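Local coordinates for sugar ABC transporter, periplasmic sugar-binding protein (Caulobacter crescentus, PDB 4IRX) that binds myo-inositol in the periplasm, probably delivering it to an ABC transporter for uptake, at residues V70-S75 with R97-G102; V92-R97 with V106-A111. All coordinates share one frame; numbering follows the deposited sequence. Where two conformers were deposited one is given.

Overall arrangement
Contacts 1 and 2 both lie in the domain of the periplasmic binding protein built on the larger sheet, near the C-terminal ends of its parallel strands. Contact 2 pairs strand 91-95 with strand 108-111; contact 1 joins the loops that follow strands 67-70 and 91-95. Their centres are about 8 Å apart. Arg97 belongs to both, and where it leaves the sheet the chain passes from strand pairing to loop packing. The two are also stitched together directly, with Val70 N 2.9 Å from Ile93 O and Val70 O 2.9 Å from Val95 N, both probable hydrogen bonds. The shared Arg97 bonds inositol O6; contact 2 adds Asp96, which takes O1 and O6.

Contact 1. Residues V70-S75 with R97-G102; sequences VAPTDS and RNIAGG. With INS (1,2,3,4,5,6-hexahydroxy-cyclohexane), chain C.
Arg97 lies against Pro72, the two side chains running past each other in opposite directions, with CD of the arginine 3.7 Å from CD of the proline ring. Bends at chi2 (-74°) and chi3 (-66°) fold the arginine chain back over the loop, and its guanidinium meets Pro72 O edge-on: NH1 donates to that carbonyl at 2.8 Å, nearly in the guanidinium plane. A water links NH1 to Thr73 O. NH2 reaches O6 of myo-inositol at 2.9 Å and also forms a salt bridge with Asp140. Ile99 packs CG1 on Pro72 CG and crosses Val70 at about a right angle, its CD1 3.6 Å from Val70 CG1. Ser75 holds the 97-102 loop at two points: OG donates to Asn98 O (2.6 Å), tilted from the carbonyl plane, while Ser75 O accepts from Ala100 N, which stands above the Ser75 carbonyl plane. A methionine in place of Arg97 would probably leave Pro72 O and inositol O6 without this donor and Asp140 without its cationic mate. With NH1 held by a loop carbonyl and a water, the backbone of 70-75 probably helps set how NH2 meets the ligand and Asp140.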
loop_
_atom_site.group_PDB
_atom_site.type_symbol
_atom_site.label_atom_id
_atom_site.label_comp_id
_atom_site.label_asym_id
_atom_site.label_seq_id
_atom_site.Cartn_x
_atom_site.Cartn_y
_atom_site.Cartn_z
ATOM N N VAL A 70 -9.484 -9.815 -1.967
ATOM C CA VAL A 70 -8.080 -10.221 -1.973
ATOM C C VAL A 70 -7.126 -9.040 -2.159
ATOM O O VAL A 70 -7.325 -8.170 -3.012
ATOM C CB VAL A 70 -7.835 -11.323 -3.043
ATOM C CG1 VAL A 70 -8.318 -10.884 -4.414
ATOM C CG2 VAL A 70 -6.369 -11.748 -3.092
ATOM N N ALA A 71 -6.106 -8.999 -1.309
ATOM C CA ALA A 71 -4.953 -8.122 -1.539
ATOM C C ALA A 71 -3.846 -9.062 -2.002
ATOM O O ALA A 71 -3.196 -9.710 -1.168
ATOM C CB ALA A 71 -4.548 -7.384 -0.263
ATOM N N PRO A 72 -3.659 -9.186 -3.333
ATOM C CA PRO A 72 -2.752 -10.235 -3.836
ATOM C C PRO A 72 -1.297 -9.960 -3.479
ATOM O O PRO A 72 -0.879 -8.805 -3.562
ATOM C CB PRO A 72 -2.918 -10.157 -5.356
ATOM C CG PRO A 72 -3.408 -8.730 -5.615
ATOM C CD PRO A 72 -4.282 -8.406 -4.422
ATOM N N THR A 73 -0.531 -10.999 -3.145
ATOM C CA THR A 73 0.910 -10.859 -2.912
ATOM C C THR A 73 1.627 -10.318 -4.142
ATOM O O THR A 73 2.590 -9.558 -4.025
ATOM C CB THR A 73 1.559 -12.209 -2.530
ATOM O OG1 THR A 73 1.376 -13.128 -3.616
ATOM C CG2 THR A 73 0.947 -12.765 -1.263
ATOM N N ASP A 74 1.161 -10.728 -5.313
ATOM C CA ASP A 74 1.688 -10.302 -6.598
ATOM C C ASP A 74 0.501 -10.153 -7.560
ATOM O O ASP A 74 -0.288 -11.087 -7.748
ATOM C CB ASP A 74 2.693 -11.348 -7.105
ATOM C CG ASP A 74 3.381 -10.926 -8.374
ATOM O OD1 ASP A 74 2.734 -10.923 -9.438
ATOM O OD2 ASP A 74 4.594 -10.613 -8.319
ATOM N N SER A 75 0.368 -8.973 -8.146
ATOM C CA SER A 75 -0.802 -8.611 -8.935
ATOM C C SER A 75 -0.996 -9.482 -10.173
ATOM O O SER A 75 -2.134 -9.806 -10.535
ATOM C CB SER A 75 -0.771 -7.132 -9.316
ATOM O OG SER A 75 -0.990 -6.298 -8.171
ATOM N N ARG A 97 -4.145 -3.330 -3.810
ATOM C CA ARG A 97 -3.453 -3.555 -5.090
ATOM C C ARG A 97 -4.314 -4.473 -5.956
ATOM O O ARG A 97 -5.154 -5.240 -5.445
ATOM C CB ARG A 97 -2.023 -4.113 -4.928
ATOM C CG ARG A 97 -1.909 -5.570 -4.450
ATOM C CD ARG A 97 -2.230 -5.734 -2.983
ATOM N NE ARG A 97 -1.237 -5.046 -2.155
ATOM C CZ ARG A 97 -0.014 -5.502 -1.867
ATOM N NH1 ARG A 97 0.401 -6.691 -2.279
ATOM N NH2 ARG A 97 0.815 -4.751 -1.153
ATOM N N ASN A 98 -4.135 -4.359 -7.262
ATOM C CA ASN A 98 -5.045 -5.027 -8.180
ATOM C C ASN A 98 -4.601 -6.425 -8.596
ATOM O O ASN A 98 -3.549 -6.904 -8.205
ATOM C CB ASN A 98 -5.371 -4.127 -9.386
ATOM C CG ASN A 98 -4.181 -3.892 -10.305
ATOM O OD1 ASN A 98 -3.372 -4.794 -10.547
ATOM N ND2 ASN A 98 -4.088 -2.668 -10.843
ATOM N N ILE A 99 -5.470 -7.109 -9.327
ATOM C CA ILE A 99 -5.111 -8.341 -10.010
ATOM C C ILE A 99 -5.228 -8.042 -11.487
ATOM O O ILE A 99 -6.239 -7.486 -11.932
ATOM C CB ILE A 99 -6.057 -9.479 -9.623
ATOM C CG1 ILE A 99 -5.814 -9.892 -8.166
ATOM C CG2 ILE A 99 -5.875 -10.662 -10.576
ATOM C CD1 ILE A 99 -6.763 -10.920 -7.649
ATOM N N ALA A 100 -4.207 -8.405 -12.261
ATOM C CA ALA A 100 -4.151 -8.003 -13.666
ATOM C C ALA A 100 -3.565 -9.077 -14.573
ATOM O O ALA A 100 -2.791 -9.934 -14.132
ATOM C CB ALA A 100 -3.365 -6.691 -13.814
ATOM N N GLY A 101 -3.990 -9.052 -15.829
ATOM C CA GLY A 101 -3.404 -9.914 -16.838
ATOM C C GLY A 101 -4.160 -11.198 -17.082
ATOM O O GLY A 101 -3.731 -12.028 -17.886
ATOM N N GLY A 102 -5.304 -11.357 -16.429
ATOM C CA GLY A 102 -6.097 -12.552 -16.630
ATOM C C GLY A 102 -7.162 -12.383 -17.689
ATOM O O GLY A 102 -7.262 -11.348 -18.344
HETATM C C1 INS C . 0.084 -0.484 0.730
HETATM C C2 INS C . 0.816 0.212 1.829
HETATM C C3 INS C . 1.713 -0.785 2.516
HETATM C C4 INS C . 2.709 -1.339 1.548
HETATM C C5 INS C . 2.014 -2.077 0.466
HETATM C C6 INS C . 1.019 -1.184 -0.237
HETATM O O1 INS C . -0.741 0.424 0.045
HETATM O O2 INS C . 1.545 1.280 1.304
HETATM O O3 INS C . 2.359 -0.196 3.619
HETATM O O4 INS C . 3.627 -2.159 2.198
HETATM O O5 INS C . 2.958 -2.586 -0.421
HETATM O O6 INS C . 0.370 -1.855 -1.286
HETATM O O HOH W 1 2.973 -7.860 -2.004
#

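Contact 2. Residues V92-R97 with V106-A111; sequences VISVDR and VPHVGA. With INS (1,2,3,4,5,6-hexahydroxy-cyclohexane), chain C.
Ser94 is paired with His108 on the neighbouring strand, but its backbone bonds go to the residues flanking the histidine, Pro107 and Val109. Ser94 N donates to Pro107 O in the carbonyl plane, and Val109 N returns a bond to Ser94 O; both are almost straight, the second at 177°. Asp96 N then reaches Val109 O at 3.0 Å, carrying the pairing on to Asp96. A CA-H...O contact from Val95 CA to the same oxygen accompanies it.

Among the side chains, His108 ND1 donates to Ser94 OG at 2.7 Å, close to the ring plane. With CG anti to the backbone N (chi1 175°), the ring turns its edge toward the Asp96-Arg97 turn, and Gly110 N stands above one face, toward the rim. Ser94 OG in turn donates to a water that also bonds Val106 O. A second water joins His108 NE2 to Asp96 O and Ala111 O.

These strands, only 6° from parallel and 4.7 Å apart, are neighbours in the sheet of an α/β domain of the periplasmic binding protein fold, where the ligand sits beyond the strands' C-terminal ends.

Apolar contacts are fewer: Ile93 CD1 meets Val109 CG2 at 3.8 Å, where both side chains also touch Gln261 of helix 251-268, and Val92 CG1 meets Val106 CG1.

Ionic and ligand bonds gather at Asp96. Its OD1 accepts from inositol O1 (2.6 Å) and its OD2 from inositol O6 (2.5 Å). Arg97 NE adds a salt bridge to OD2 on the anti lone pair at 2.9 Å, which probably helps hold the carboxylate facing the inositol.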
loop_
_atom_site.group_PDB
_atom_site.type_symbol
_atom_site.label_atom_id
_atom_site.label_comp_id
_atom_site.label_asym_id
_atom_site.label_seq_id
_atom_site.Cartn_x
_atom_site.Cartn_y
_atom_site.Cartn_z
ATOM N N VAL A 92 -14.855 -12.117 -7.137
ATOM C CA VAL A 92 -13.583 -11.637 -6.617
ATOM C C VAL A 92 -13.477 -10.122 -6.750
ATOM O O VAL A 92 -13.755 -9.539 -7.814
ATOM C CB VAL A 92 -12.405 -12.307 -7.368
ATOM C CG1 VAL A 92 -11.032 -11.796 -6.854
ATOM C CG2 VAL A 92 -12.487 -13.837 -7.251
ATOM N N ILE A 93 -13.067 -9.483 -5.664
ATOM C CA ILE A 93 -12.736 -8.069 -5.692
ATOM C C ILE A 93 -11.364 -7.882 -5.024
ATOM O O ILE A 93 -11.064 -8.515 -4.006
ATOM C CB ILE A 93 -13.857 -7.224 -5.045
ATOM C CG1 ILE A 93 -13.605 -5.718 -5.204
ATOM C CG2 ILE A 93 -14.046 -7.618 -3.605
ATOM C CD1 ILE A 93 -14.856 -4.892 -4.930
ATOM N N SER A 94 -10.523 -7.053 -5.616
ATOM C CA SER A 94 -9.216 -6.794 -5.033
ATOM C C SER A 94 -9.265 -5.516 -4.198
ATOM O O SER A 94 -10.088 -4.631 -4.429
ATOM C CB SER A 94 -8.117 -6.723 -6.111
ATOM O OG SER A 94 -8.343 -5.653 -7.019
ATOM N N VAL A 95 -8.384 -5.467 -3.207
ATOM C CA VAL A 95 -8.251 -4.291 -2.360
ATOM C C VAL A 95 -6.768 -3.933 -2.224
ATOM O O VAL A 95 -5.902 -4.813 -2.166
ATOM C CB VAL A 95 -8.925 -4.476 -0.978
ATOM C CG1 VAL A 95 -8.156 -5.464 -0.113
ATOM C CG2 VAL A 95 -9.040 -3.110 -0.238
ATOM N N ASP A 96 -6.503 -2.623 -2.225
ATOM C CA ASP A 96 -5.176 -2.019 -2.070
ATOM C C ASP A 96 -4.286 -2.116 -3.295
ATOM O O ASP A 96 -3.707 -1.117 -3.748
ATOM C CB ASP A 96 -4.424 -2.530 -0.846
ATOM C CG ASP A 96 -3.074 -1.863 -0.719
ATOM O OD1 ASP A 96 -3.049 -0.660 -0.357
ATOM O OD2 ASP A 96 -2.064 -2.512 -1.022
ATOM N N ARG A 97 -4.145 -3.330 -3.810
ATOM C CA ARG A 97 -3.453 -3.555 -5.090
ATOM C C ARG A 97 -4.314 -4.473 -5.956
ATOM O O ARG A 97 -5.154 -5.240 -5.445
ATOM C CB ARG A 97 -2.023 -4.113 -4.928
ATOM C CG ARG A 97 -1.909 -5.570 -4.450
ATOM C CD ARG A 97 -2.230 -5.734 -2.983
ATOM N NE ARG A 97 -1.237 -5.046 -2.155
ATOM C CZ ARG A 97 -0.014 -5.502 -1.867
ATOM N NH1 ARG A 97 0.401 -6.691 -2.279
ATOM N NH2 ARG A 97 0.815 -4.751 -1.153
ATOM N N VAL A 106 -10.865 -8.090 -12.962
ATOM C CA VAL A 106 -11.207 -8.155 -11.553
ATOM C C VAL A 106 -11.444 -6.753 -11.022
ATOM O O VAL A 106 -10.558 -5.893 -11.110
ATOM C CB VAL A 106 -10.090 -8.819 -10.754
ATOM C CG1 VAL A 106 -10.400 -8.757 -9.267
ATOM C CG2 VAL A 106 -9.928 -10.237 -11.209
ATOM N N PRO A 107 -12.639 -6.508 -10.461
ATOM C CA PRO A 107 -12.909 -5.179 -9.906
ATOM C C PRO A 107 -11.944 -4.898 -8.757
ATOM O O PRO A 107 -11.564 -5.818 -8.060
ATOM C CB PRO A 107 -14.348 -5.269 -9.394
ATOM C CG PRO A 107 -14.897 -6.545 -9.882
ATOM C CD PRO A 107 -13.770 -7.439 -10.271
ATOM N N HIS A 108 -11.585 -3.634 -8.590
ATOM C CA HIS A 108 -10.512 -3.223 -7.704
ATOM C C HIS A 108 -10.892 -1.982 -6.919
ATOM O O HIS A 108 -11.340 -0.990 -7.495
ATOM C CB HIS A 108 -9.253 -2.932 -8.507
ATOM C CG HIS A 108 -8.153 -2.382 -7.669
ATOM N ND1 HIS A 108 -7.579 -3.109 -6.655
ATOM C CD2 HIS A 108 -7.570 -1.156 -7.639
ATOM C CE1 HIS A 108 -6.678 -2.367 -6.038
ATOM N NE2 HIS A 108 -6.651 -1.186 -6.611
ATOM N N VAL A 109 -10.720 -2.043 -5.600
ATOM C CA VAL A 109 -10.872 -0.885 -4.707
ATOM C C VAL A 109 -9.495 -0.556 -4.152
ATOM O O VAL A 109 -8.889 -1.363 -3.453
ATOM C CB VAL A 109 -11.827 -1.176 -3.528
ATOM C CG1 VAL A 109 -11.989 0.078 -2.668
ATOM C CG2 VAL A 109 -13.181 -1.638 -4.054
ATOM N N GLY A 110 -8.994 0.632 -4.450
ATOM C CA GLY A 110 -7.681 1.011 -3.947
ATOM C C GLY A 110 -7.438 2.489 -4.105
ATOM O O GLY A 110 -8.277 3.209 -4.588
ATOM N N ALA A 111 -6.268 2.936 -3.687
ATOM C CA ALA A 111 -5.853 4.283 -3.973
ATOM C C ALA A 111 -5.389 4.408 -5.407
ATOM O O ALA A 111 -4.931 3.434 -6.021
ATOM C CB ALA A 111 -4.712 4.683 -3.048
HETATM C C1 INS C . 0.084 -0.484 0.730
HETATM C C2 INS C . 0.816 0.212 1.829
HETATM C C3 INS C . 1.713 -0.785 2.516
HETATM C C4 INS C . 2.709 -1.339 1.548
HETATM C C5 INS C . 2.014 -2.077 0.466
HETATM C C6 INS C . 1.019 -1.184 -0.237
HETATM O O1 INS C . -0.741 0.424 0.045
HETATM O O2 INS C . 1.545 1.280 1.304
HETATM O O3 INS C . 2.359 -0.196 3.619
HETATM O O4 INS C . 3.627 -2.159 2.198
HETATM O O5 INS C . 2.958 -2.586 -0.421
HETATM O O6 INS C . 0.370 -1.855 -1.286
HETATM O O HOH W 2 -8.157 -6.044 -9.710
HETATM O O HOH W 3 -3.656 1.556 -2.577
HETATM O O HOH W 4 -4.706 0.632 -5.758
#